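Tyrosinase (Aspergillus oryzae, PDB 6JU8) probably oxidises L-tyrosine and L-dopa to L-dopaquinone with molecular oxygen at a pair of copper ions, a step of melanin biosynthesis. Local coordinates at residues M286-R289 against L290-G294; L296-G299 against E300-S303; K430-S434 against L435-Y439. The protein carries 1 engineered substitution. All blocks are in the same frame, centred on the assembly; numbering follows the deposited sequence. Where two conformers were deposited one is given.

Contact 1. Residues M286-R289 against L290-G294; sequences MTFR and LLTTG
T292 reaches back over the ring of F288, one turn earlier in helix 283-292. T292 CB lies 3.5 Å from F288 O, and from it the side chain splits. OG1 donates to F288 O at 2.7 Å and comes from above the carbonyl plane. It sits between the backbone N and the carbonyl carbon (chi1 59°), which turns it back toward the preceding turn. The other branch, CG2, lies over one face of the phenyl ring, 4.0 Å from its centroid, as a CH-pi contact. F288 has CG anti to its N (chi1 -178°), and this swings the ring beside T292.

T293, the first residue to leave helical geometry, closes the helix end. Its N and OG1 both donate to R289 O and arrive from opposite faces of that carbonyl. The OG1 bond measures 2.7 Å. Earlier in the helix, L290 N bonds to M286 O at 3.0 Å. R289 extends away from this turn, and its guanidinium makes salt bridges with D285 and D278.

F288 and T292 lie against I452 of helix 448-456. L291 packs on L382 and I385 of helix 371-389. L290 rests on L328 and I331 of helix 328-340, and its side chain is about 8 Å from that of the copper ligand H332.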
ATOM      1  N   MET A 286      10.241 -22.868 -13.777  1.00 10.48           N
ATOM      2  CA  MET A 286      11.039 -22.258 -14.862  1.00  9.55           C
ATOM      3  C   MET A 286      12.467 -22.041 -14.407  1.00  9.41           C
ATOM      4  O   MET A 286      13.435 -22.228 -15.165  1.00 10.90           O
ATOM      5  CB  MET A 286      10.404 -20.931 -15.307  1.00  9.97           C
ATOM      6  CG  MET A 286      10.932 -20.460 -16.642  1.00 11.38           C
ATOM      7  SD  MET A 286      10.304 -21.425 -18.024  1.00 12.35           S
ATOM      8  CE  MET A 286       8.749 -20.549 -18.303  1.00 13.81           C
ATOM      9  N   THR A 287      12.638 -21.641 -13.151  1.00 10.19           N
ATOM     10  CA  THR A 287      13.964 -21.417 -12.567  1.00  9.33           C
ATOM     11  C   THR A 287      14.706 -22.729 -12.440  1.00  9.81           C
ATOM     12  O   THR A 287      15.914 -22.859 -12.753  1.00 11.63           O
ATOM     13  CB  THR A 287      13.801 -20.700 -11.208  1.00  9.82           C
ATOM     14  OG1 THR A 287      13.162 -19.437 -11.437  1.00 10.99           O
ATOM     15  CG2 THR A 287      15.167 -20.408 -10.606  1.00 11.87           C
ATOM     16  N   PHE A 288      14.035 -23.782 -11.976  1.00 10.07           N
ATOM     17  CA  PHE A 288      14.613 -25.126 -11.951  1.00 11.16           C
ATOM     18  C   PHE A 288      15.107 -25.557 -13.318  1.00 10.73           C
ATOM     19  O   PHE A 288      16.228 -26.059 -13.454  1.00 12.33           O
ATOM     20  CB  PHE A 288      13.570 -26.111 -11.424  1.00 12.15           C
ATOM     21  CG  PHE A 288      14.086 -27.532 -11.315  1.00 12.35           C
ATOM     22  CD1 PHE A 288      14.973 -27.920 -10.333  1.00 13.62           C
ATOM     23  CD2 PHE A 288      13.682 -28.465 -12.250  1.00 15.10           C
ATOM     24  CE1 PHE A 288      15.453 -29.226 -10.261  1.00 15.66           C
ATOM     25  CE2 PHE A 288      14.122 -29.766 -12.157  1.00 17.45           C
ATOM     26  CZ  PHE A 288      15.007 -30.179 -11.166  1.00 17.24           C
ATOM     27  N   ARG A 289      14.287 -25.353 -14.349  1.00 10.99           N
ATOM     28  CA  ARG A 289      14.694 -25.738 -15.703  1.00 11.29           C
ATOM     29  C   ARG A 289      15.926 -24.942 -16.139  1.00 10.28           C
ATOM     30  O   ARG A 289      16.810 -25.471 -16.809  1.00 11.49           O
ATOM     31  CB  ARG A 289      13.514 -25.462 -16.645  1.00 12.41           C
ATOM     32  CG  ARG A 289      12.362 -26.451 -16.455  1.00 14.90           C
ATOM     33  CD  ARG A 289      11.202 -26.087 -17.381  1.00 17.51           C
ATOM     34  NE  ARG A 289      10.056 -26.955 -17.117  1.00 20.29           N
ATOM     35  CZ  ARG A 289       9.190 -27.384 -18.011  1.00 20.08           C
ATOM     36  NH1 ARG A 289       9.284 -27.026 -19.284  1.00 19.10           N
ATOM     37  NH2 ARG A 289       8.199 -28.173 -17.628  1.00 29.71           N
ATOM     38  N   LEU A 290      16.005 -23.662 -15.776  1.00 10.09           N
ATOM     39  CA  LEU A 290      17.156 -22.834 -16.140  1.00 10.87           C
ATOM     40  C   LEU A 290      18.439 -23.427 -15.601  1.00 10.54           C
ATOM     41  O   LEU A 290      19.476 -23.432 -16.269  1.00 12.19           O
ATOM     42  CB  LEU A 290      16.998 -21.416 -15.582  1.00 12.78           C
ATOM     43  CG  LEU A 290      18.189 -20.485 -15.887  1.00 13.93           C
ATOM     44  CD1 LEU A 290      18.285 -20.162 -17.364  1.00 17.27           C
ATOM     45  CD2 LEU A 290      18.083 -19.215 -15.049  1.00 18.43           C
ATOM     46  N   LEU A 291      18.379 -23.903 -14.357  1.00 11.61           N
ATOM     47  CA  LEU A 291      19.572 -24.365 -13.665  1.00 11.86           C
ATOM     48  C   LEU A 291      19.935 -25.803 -13.985  1.00 12.97           C
ATOM     49  O   LEU A 291      21.073 -26.210 -13.675  1.00 14.13           O
ATOM     50  CB  LEU A 291      19.367 -24.212 -12.142  1.00 11.61           C
ATOM     51  CG  LEU A 291      19.119 -22.786 -11.654  1.00 10.91           C
ATOM     52  CD1 LEU A 291      18.859 -22.773 -10.167  1.00 12.71           C
ATOM     53  CD2 LEU A 291      20.285 -21.848 -12.017  1.00 12.59           C
ATOM     54  N   THR A 292      19.016 -26.579 -14.572  1.00 13.05           N
ATOM     55  CA  THR A 292      19.265 -28.008 -14.727  1.00 14.18           C
ATOM     56  C   THR A 292      19.204 -28.482 -16.172  1.00 15.81           C
ATOM     57  O   THR A 292      19.547 -29.646 -16.415  1.00 19.80           O
ATOM     58  CB  THR A 292      18.253 -28.837 -13.912  1.00 15.10           C
ATOM     59  OG1 THR A 292      16.920 -28.548 -14.351  1.00 14.74           O
ATOM     60  CG2 THR A 292      18.369 -28.518 -12.429  1.00 16.86           C
ATOM     61  N   THR A 293      18.787 -27.657 -17.120  1.00 13.43           N
ATOM     62  CA  THR A 293      18.732 -28.095 -18.521  1.00 15.65           C
ATOM     63  C   THR A 293      20.140 -28.250 -19.062  1.00 14.46           C
ATOM     64  O   THR A 293      20.922 -27.304 -19.061  1.00 15.76           O
ATOM     65  CB  THR A 293      17.922 -27.109 -19.380  1.00 15.96           C
ATOM     66  OG1 THR A 293      16.545 -27.109 -18.967  1.00 16.11           O
ATOM     67  CG2 THR A 293      17.937 -27.512 -20.850  1.00 18.59           C
ATOM     68  N   GLY A 294      20.523 -29.433 -19.534  1.00 17.92           N
ATOM     69  CA  GLY A 294      21.896 -29.604 -19.993  1.00 18.97           C
ATOM     70  C   GLY A 294      22.146 -29.117 -21.397  1.00 16.83           C
ATOM     71  O   GLY A 294      21.222 -28.911 -22.184  1.00 20.96           O
TER

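Contact 2. Residues L296-G299 against E300-S303; sequences LNWG and EFSS
A capping box starts the short helix 298-302. N297 is the N-cap, and its OD1 accepts from E300 N at 2.8 Å, nearly in line with the side-chain C=O. E300 returns the bond: its OE2 accepts from N297 N at 2.9 Å through the anti lone pair. The N-H of N297 points well at that oxygen (162°). E300 places CG beside its own N (chi1 -59°) and then runs extended, which brings the carboxylate back to the start of the helix. The two side chains cross at about a right angle, with amide and carboxylate planes 50° apart. OE2 also lies 3.4 Å from L296 CA.

One turn on, S302 tucks under W298. Its CB lies over one face of the indole, 3.9 Å from the centroid of the five-membered ring, a CH-pi contact. S302 OG donates to W298 O at 2.8 Å. S302 N bonds to the same carbonyl from its other face. F301 CD2 touches W298 CZ3 at 4.0 Å, the two rings being oblique to each other.

W298 NE1 donates to the carbonyl of Y101. W298 and S302 pack on P104 of helix 103-129. W298 also meets T383 and W386 of helix 371-389, and the F301 ring stacks on W386. The short helix thus bridges helices 103-129 and 371-389. The side chain of S303, just beyond it, is about 7 Å from that of the copper ligand H98.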
ATOM      1  N   LEU A 296      23.510 -26.394 -22.708  1.00 14.32           N
ATOM      2  CA  LEU A 296      23.348 -25.005 -23.097  1.00 13.58           C
ATOM      3  C   LEU A 296      24.657 -24.230 -23.071  1.00 11.96           C
ATOM      4  O   LEU A 296      25.575 -24.507 -22.280  1.00 17.30           O
ATOM      5  CB  LEU A 296      22.374 -24.321 -22.127  1.00 14.72           C
ATOM      6  CG  LEU A 296      20.994 -24.961 -21.997  1.00 15.14           C
ATOM      7  CD1 LEU A 296      20.080 -24.045 -21.190  1.00 17.68           C
ATOM      8  CD2 LEU A 296      20.405 -25.281 -23.359  1.00 19.49           C
ATOM      9  N   ASN A 297      24.778 -23.236 -23.943  1.00 12.60           N
ATOM     10  CA  ASN A 297      25.976 -22.409 -23.961  1.00 11.51           C
ATOM     11  C   ASN A 297      25.692 -21.081 -23.272  1.00 10.52           C
ATOM     12  O   ASN A 297      24.553 -20.765 -22.873  1.00 11.29           O
ATOM     13  CB  ASN A 297      26.520 -22.268 -25.388  1.00 13.31           C
ATOM     14  CG  ASN A 297      25.612 -21.535 -26.344  1.00 12.03           C
ATOM     15  OD1 ASN A 297      24.956 -20.563 -25.985  1.00 13.88           O
ATOM     16  ND2 ASN A 297      25.587 -21.939 -27.629  1.00 13.89           N
ATOM     17  N   TRP A 298      26.747 -20.288 -23.074  1.00 10.09           N
ATOM     18  CA  TRP A 298      26.653 -19.007 -22.402  1.00  9.56           C
ATOM     19  C   TRP A 298      25.679 -18.078 -23.116  1.00  9.90           C
ATOM     20  O   TRP A 298      24.862 -17.384 -22.482  1.00 10.19           O
ATOM     21  CB  TRP A 298      28.030 -18.305 -22.287  1.00 11.52           C
ATOM     22  CG  TRP A 298      27.861 -16.933 -21.675  1.00 10.20           C
ATOM     23  CD1 TRP A 298      27.847 -15.738 -22.355  1.00  9.64           C
ATOM     24  CD2 TRP A 298      27.648 -16.618 -20.300  1.00 10.00           C
ATOM     25  NE1 TRP A 298      27.649 -14.700 -21.474  1.00  9.33           N
ATOM     26  CE2 TRP A 298      27.525 -15.220 -20.209  1.00 10.11           C
ATOM     27  CE3 TRP A 298      27.558 -17.397 -19.131  1.00 10.48           C
ATOM     28  CZ2 TRP A 298      27.312 -14.569 -18.990  1.00 10.27           C
ATOM     29  CZ3 TRP A 298      27.342 -16.748 -17.927  1.00 10.31           C
ATOM     30  CH2 TRP A 298      27.224 -15.358 -17.867  1.00 11.18           C
ATOM     31  N   GLY A 299      25.760 -18.023 -24.443  1.00 10.15           N
ATOM     32  CA  GLY A 299      24.902 -17.109 -25.210  1.00 10.51           C
ATOM     33  C   GLY A 299      23.438 -17.410 -24.923  1.00 10.25           C
ATOM     34  O   GLY A 299      22.610 -16.501 -24.710  1.00 12.18           O
ATOM     35  N   GLU A 300      23.072 -18.696 -24.974  1.00 10.74           N
ATOM     36  CA  GLU A 300      21.687 -19.115 -24.813  1.00 12.80           C
ATOM     37  C   GLU A 300      21.196 -18.890 -23.389  1.00 11.57           C
ATOM     38  O   GLU A 300      20.012 -18.606 -23.177  1.00 12.17           O
ATOM     39  CB  GLU A 300      21.514 -20.607 -25.116  1.00 19.16           C
ATOM     40  CG  GLU A 300      21.921 -21.062 -26.490  1.00 25.08           C
ATOM     41  CD  GLU A 300      21.813 -22.587 -26.550  1.00 20.86           C
ATOM     42  OE1 GLU A 300      20.932 -23.054 -27.282  1.00 23.37           O
ATOM     43  OE2 GLU A 300      22.613 -23.299 -25.916  1.00 16.79           O
ATOM     44  N   PHE A 301      22.078 -19.094 -22.404  1.00 11.39           N
ATOM     45  CA  PHE A 301      21.719 -18.927 -20.991  1.00 10.26           C
ATOM     46  C   PHE A 301      21.505 -17.449 -20.671  1.00  9.67           C
ATOM     47  O   PHE A 301      20.574 -17.085 -19.952  1.00 10.12           O
ATOM     48  CB  PHE A 301      22.847 -19.486 -20.119  1.00 13.21           C
ATOM     49  CG  PHE A 301      22.768 -19.052 -18.684  1.00 11.27           C
ATOM     50  CD1 PHE A 301      21.868 -19.660 -17.812  1.00 11.88           C
ATOM     51  CD2 PHE A 301      23.568 -18.017 -18.217  1.00 12.07           C
ATOM     52  CE1 PHE A 301      21.722 -19.226 -16.505  1.00 11.72           C
ATOM     53  CE2 PHE A 301      23.453 -17.608 -16.899  1.00 12.47           C
ATOM     54  CZ  PHE A 301      22.542 -18.210 -16.054  1.00 12.01           C
ATOM     55  N   SER A 302      22.404 -16.605 -21.164  1.00  9.83           N
ATOM     56  CA  SER A 302      22.587 -15.270 -20.620  1.00  9.52           C
ATOM     57  C   SER A 302      21.605 -14.218 -21.116  1.00  9.93           C
ATOM     58  O   SER A 302      21.434 -13.203 -20.419  1.00 12.98           O
ATOM     59  CB  SER A 302      24.013 -14.739 -20.949  1.00 10.13           C
ATOM     60  OG  SER A 302      24.203 -14.659 -22.351  1.00 10.68           O
ATOM     61  N   SER A 303      21.025 -14.378 -22.306  1.00  9.56           N
ATOM     62  CA  SER A 303      20.370 -13.209 -22.911  1.00  9.46           C
ATOM     63  C   SER A 303      19.233 -13.576 -23.835  1.00  9.50           C
ATOM     64  O   SER A 303      19.280 -14.596 -24.544  1.00 10.77           O
ATOM     65  CB  SER A 303      21.409 -12.387 -23.700  1.00 10.22           C
ATOM     66  OG  SER A 303      20.854 -11.207 -24.253  1.00 10.65           O
TER

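Contact 3. Residues K430-S434 against L435-Y439; sequences KDWRS and LNYDY
The W432 and Y437 side chains run across each other at about a right angle, with W432 CB 3.4 Å from Y437 OH. Their ring planes, however, are oblique, and W432 O lies over one face of the Y437 ring. Y439 meets W432 obliquely too, so the three form an aromatic cluster. With chi1 at 58°, W432 CG is flanked by both its backbone N and its C, and the indole edge faces D438. W432 NE1 donates to D438 OD1 at 2.9 Å in an almost straight bond (178°). The acceptor lies in the indole plane, but NE1 stands above the carboxylate plane. T442 OG1 is a further partner of OD1.

R433 bends at chi3, and its guanidinium lies over one face of the W432 indole, with CZ offset toward the rim. R433 NE makes a salt bridge to D431 OD1 at 2.7 Å, within the guanidinium plane. OD1 also accepts from R433 N, an Asx turn. Guanidinium and D438 carboxylate planes stand 72° apart. No N-H points at D438 OD1, but a water accepts from R433 NH1 at 3.0 Å and donates to D438 OD2. This bridge and the salt bridge probably fix the guanidinium's rotation.

The backbone makes a short 3-10 segment here: L435 N bonds to W432 O and N436 N to R433 O, each at 2.9 Å. Y437 O is buried without a hydrogen-bond partner, but R433 CA makes a CH...O contact with it at 3.5 Å.

This loop runs between strand 420-423 and helix 448-456. W432 rests on A384, Q387 and T388 of helix 371-389, and the hydroxyls of Y437 and Y439 both bond to D380 there. Y437 and L435 pack on T112 of helix 103-129.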
ATOM      1  N   LYS A 430      34.328 -13.090 -13.858  1.00 12.55           N
ATOM      2  CA  LYS A 430      33.954 -14.498 -14.069  1.00 11.60           C
ATOM      3  C   LYS A 430      33.922 -15.246 -12.749  1.00 11.45           C
ATOM      4  O   LYS A 430      33.014 -16.033 -12.453  1.00 13.54           O
ATOM      5  CB  LYS A 430      34.968 -15.135 -15.036  1.00 13.70           C
ATOM      6  CG  LYS A 430      34.709 -16.611 -15.331  1.00 15.60           C
ATOM      7  CD  LYS A 430      35.943 -17.263 -15.941  0.52 18.27           C
ATOM      8  CE  LYS A 430      36.075 -16.910 -17.413  0.52 20.40           C
ATOM      9  NZ  LYS A 430      37.250 -17.592 -18.042  0.52 21.59           N
ATOM     10  N   ASP A 431      34.939 -15.006 -11.910  1.00 12.01           N
ATOM     11  CA  ASP A 431      34.919 -15.566 -10.557  1.00 12.42           C
ATOM     12  C   ASP A 431      34.382 -14.500  -9.606  1.00 11.90           C
ATOM     13  O   ASP A 431      35.108 -13.550  -9.278  1.00 13.40           O
ATOM     14  CB  ASP A 431      36.327 -16.003 -10.139  1.00 15.91           C
ATOM     15  CG  ASP A 431      36.331 -16.684  -8.783  1.00 18.15           C
ATOM     16  OD1 ASP A 431      35.275 -16.793  -8.125  1.00 17.14           O
ATOM     17  OD2 ASP A 431      37.429 -17.095  -8.359  1.00 30.10           O
ATOM     18  N   TRP A 432      33.133 -14.624  -9.220  1.00 10.91           N
ATOM     19  CA  TRP A 432      32.494 -13.614  -8.376  1.00 11.04           C
ATOM     20  C   TRP A 432      33.254 -13.502  -7.058  1.00 11.04           C
ATOM     21  O   TRP A 432      33.189 -12.464  -6.399  1.00 11.66           O
ATOM     22  CB  TRP A 432      31.002 -13.937  -8.182  1.00 11.05           C
ATOM     23  CG  TRP A 432      30.830 -15.293  -7.562  1.00 10.92           C
ATOM     24  CD1 TRP A 432      30.742 -15.571  -6.224  1.00 12.54           C
ATOM     25  CD2 TRP A 432      30.732 -16.549  -8.251  1.00 10.62           C
ATOM     26  NE1 TRP A 432      30.602 -16.943  -6.053  1.00 11.74           N
ATOM     27  CE2 TRP A 432      30.593 -17.553  -7.282  1.00 11.75           C
ATOM     28  CE3 TRP A 432      30.760 -16.899  -9.616  1.00 11.17           C
ATOM     29  CZ2 TRP A 432      30.469 -18.912  -7.612  1.00 11.49           C
ATOM     30  CZ3 TRP A 432      30.642 -18.246  -9.933  1.00 11.42           C
ATOM     31  CH2 TRP A 432      30.505 -19.224  -8.947  1.00 12.55           C
ATOM     32  N   ARG A 433      33.990 -14.537  -6.665  1.00 11.85           N
ATOM     33  CA  ARG A 433      34.689 -14.507  -5.386  1.00 12.45           C
ATOM     34  C   ARG A 433      35.819 -13.491  -5.419  1.00 14.07           C
ATOM     35  O   ARG A 433      36.316 -13.047  -4.378  1.00 13.93           O
ATOM     36  CB  ARG A 433      35.177 -15.904  -4.988  1.00 14.45           C
ATOM     37  CG  ARG A 433      34.012 -16.831  -4.646  1.00 17.59           C
ATOM     38  CD  ARG A 433      34.363 -18.303  -4.831  1.00 20.17           C
ATOM     39  NE  ARG A 433      34.347 -18.589  -6.271  1.00 27.34           N
ATOM     40  CZ  ARG A 433      33.813 -19.566  -6.981  1.00 23.82           C
ATOM     41  NH1 ARG A 433      33.130 -20.559  -6.417  1.00 25.52           N
ATOM     42  NH2 ARG A 433      33.957 -19.575  -8.308  1.00 26.89           N
ATOM     43  N   SER A 434      36.227 -13.091  -6.627  1.00 13.24           N
ATOM     44  CA  SER A 434      37.258 -12.046  -6.669  1.00 15.36           C
ATOM     45  C   SER A 434      36.714 -10.719  -6.157  1.00 12.73           C
ATOM     46  O   SER A 434      37.509  -9.838  -5.838  1.00 16.59           O
ATOM     47  CB  SER A 434      37.808 -11.870  -8.085  1.00 19.27           C
ATOM     48  OG  SER A 434      36.790 -11.382  -8.922  1.00 19.93           O
ATOM     49  N   LEU A 435      35.389 -10.576  -6.078  1.00 12.82           N
ATOM     50  CA  LEU A 435      34.745  -9.376  -5.538  1.00 13.41           C
ATOM     51  C   LEU A 435      34.434  -9.537  -4.054  1.00 12.36           C
ATOM     52  O   LEU A 435      33.740  -8.719  -3.461  1.00 12.39           O
ATOM     53  CB  LEU A 435      33.461  -9.085  -6.339  1.00 14.85           C
ATOM     54  CG  LEU A 435      33.694  -8.810  -7.829  1.00 15.31           C
ATOM     55  CD1 LEU A 435      32.376  -8.766  -8.591  1.00 16.04           C
ATOM     56  CD2 LEU A 435      34.485  -7.514  -7.983  1.00 18.08           C
ATOM     57  N   ASN A 436      34.946 -10.611  -3.467  1.00 11.70           N
ATOM     58  CA  ASN A 436      34.907 -10.889  -2.048  1.00 12.40           C
ATOM     59  C   ASN A 436      33.497 -11.125  -1.503  1.00 11.76           C
ATOM     60  O   ASN A 436      33.146 -10.656  -0.412  1.00 14.10           O
ATOM     61  CB  ASN A 436      35.565  -9.778  -1.213  1.00 14.20           C
ATOM     62  CG  ASN A 436      35.959 -10.307   0.157  1.00 13.99           C
ATOM     63  OD1 ASN A 436      36.186 -11.512   0.317  1.00 15.61           O
ATOM     64  ND2 ASN A 436      36.057  -9.464   1.181  1.00 15.70           N
ATOM     65  N   TYR A 437      32.677 -11.864  -2.224  1.00 12.49           N
ATOM     66  CA  TYR A 437      31.425 -12.391  -1.710  1.00 12.19           C
ATOM     67  C   TYR A 437      31.241 -13.791  -2.286  1.00 11.53           C
ATOM     68  O   TYR A 437      31.892 -14.183  -3.261  1.00 12.34           O
ATOM     69  CB  TYR A 437      30.224 -11.513  -2.060  1.00 11.96           C
ATOM     70  CG  TYR A 437      29.880 -11.461  -3.538  1.00 11.80           C
ATOM     71  CD1 TYR A 437      29.094 -12.429  -4.124  1.00 12.04           C
ATOM     72  CD2 TYR A 437      30.375 -10.436  -4.350  1.00 12.07           C
ATOM     73  CE1 TYR A 437      28.795 -12.372  -5.485  1.00 10.84           C
ATOM     74  CE2 TYR A 437      30.073 -10.350  -5.701  1.00 10.99           C
ATOM     75  CZ  TYR A 437      29.274 -11.334  -6.261  1.00 11.28           C
ATOM     76  OH  TYR A 437      28.977 -11.246  -7.606  1.00 11.62           O
ATOM     77  N   ASP A 438      30.318 -14.514  -1.668  1.00 12.67           N
ATOM     78  CA  ASP A 438      29.969 -15.838  -2.207  1.00 11.99           C
ATOM     79  C   ASP A 438      28.503 -16.113  -1.868  1.00 10.83           C
ATOM     80  O   ASP A 438      27.847 -15.302  -1.197  1.00 13.29           O
ATOM     81  CB  ASP A 438      30.894 -16.893  -1.636  1.00 14.75           C
ATOM     82  CG  ASP A 438      31.097 -18.142  -2.459  1.00 15.80           C
ATOM     83  OD1 ASP A 438      30.414 -18.298  -3.496  1.00 15.05           O
ATOM     84  OD2 ASP A 438      31.935 -18.970  -2.041  1.00 21.80           O
ATOM     85  N   TYR A 439      27.981 -17.234  -2.347  1.00 10.71           N
ATOM     86  CA  TYR A 439      26.645 -17.716  -2.009  1.00 10.34           C
ATOM     87  C   TYR A 439      26.769 -19.067  -1.313  1.00 12.01           C
ATOM     88  O   TYR A 439      27.613 -19.877  -1.692  1.00 13.59           O
ATOM     89  CB  TYR A 439      25.782 -17.866  -3.274  1.00 11.23           C
ATOM     90  CG  TYR A 439      25.667 -16.542  -4.006  1.00 10.76           C
ATOM     91  CD1 TYR A 439      24.807 -15.555  -3.519  1.00  9.15           C
ATOM     92  CD2 TYR A 439      26.423 -16.290  -5.153  1.00 11.01           C
ATOM     93  CE1 TYR A 439      24.685 -14.333  -4.167  1.00  9.12           C
ATOM     94  CE2 TYR A 439      26.309 -15.066  -5.804  1.00 10.23           C
ATOM     95  CZ  TYR A 439      25.448 -14.096  -5.306  1.00  9.08           C
ATOM     96  OH  TYR A 439      25.321 -12.867  -5.928  1.00  9.78           O
TER
HETATM   97  O   HOH W   1      32.507 -20.999  -3.473  1.00 29.40           O

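How the contacts relate
Contacts 1 and 2 hold successive helices, 283-292 and 298-302, and touch directly through L290 and F301. Contact 3 lies in a later loop, its centre about 20 Å from that of contact 2, and touches neither. Contact 2 is the more buried; contacts 1 and 3 are each only partly buried. All three pack on helix 371-389, and contacts 2 and 3 also share helix 103-129. Their chemistry differs. Contact 1 ends a helix with threonine hydroxyls, contact 2 begins one with an amide and a carboxylate, and contact 3 shapes a loop with a salt bridge, a bridging water and three aromatic rings.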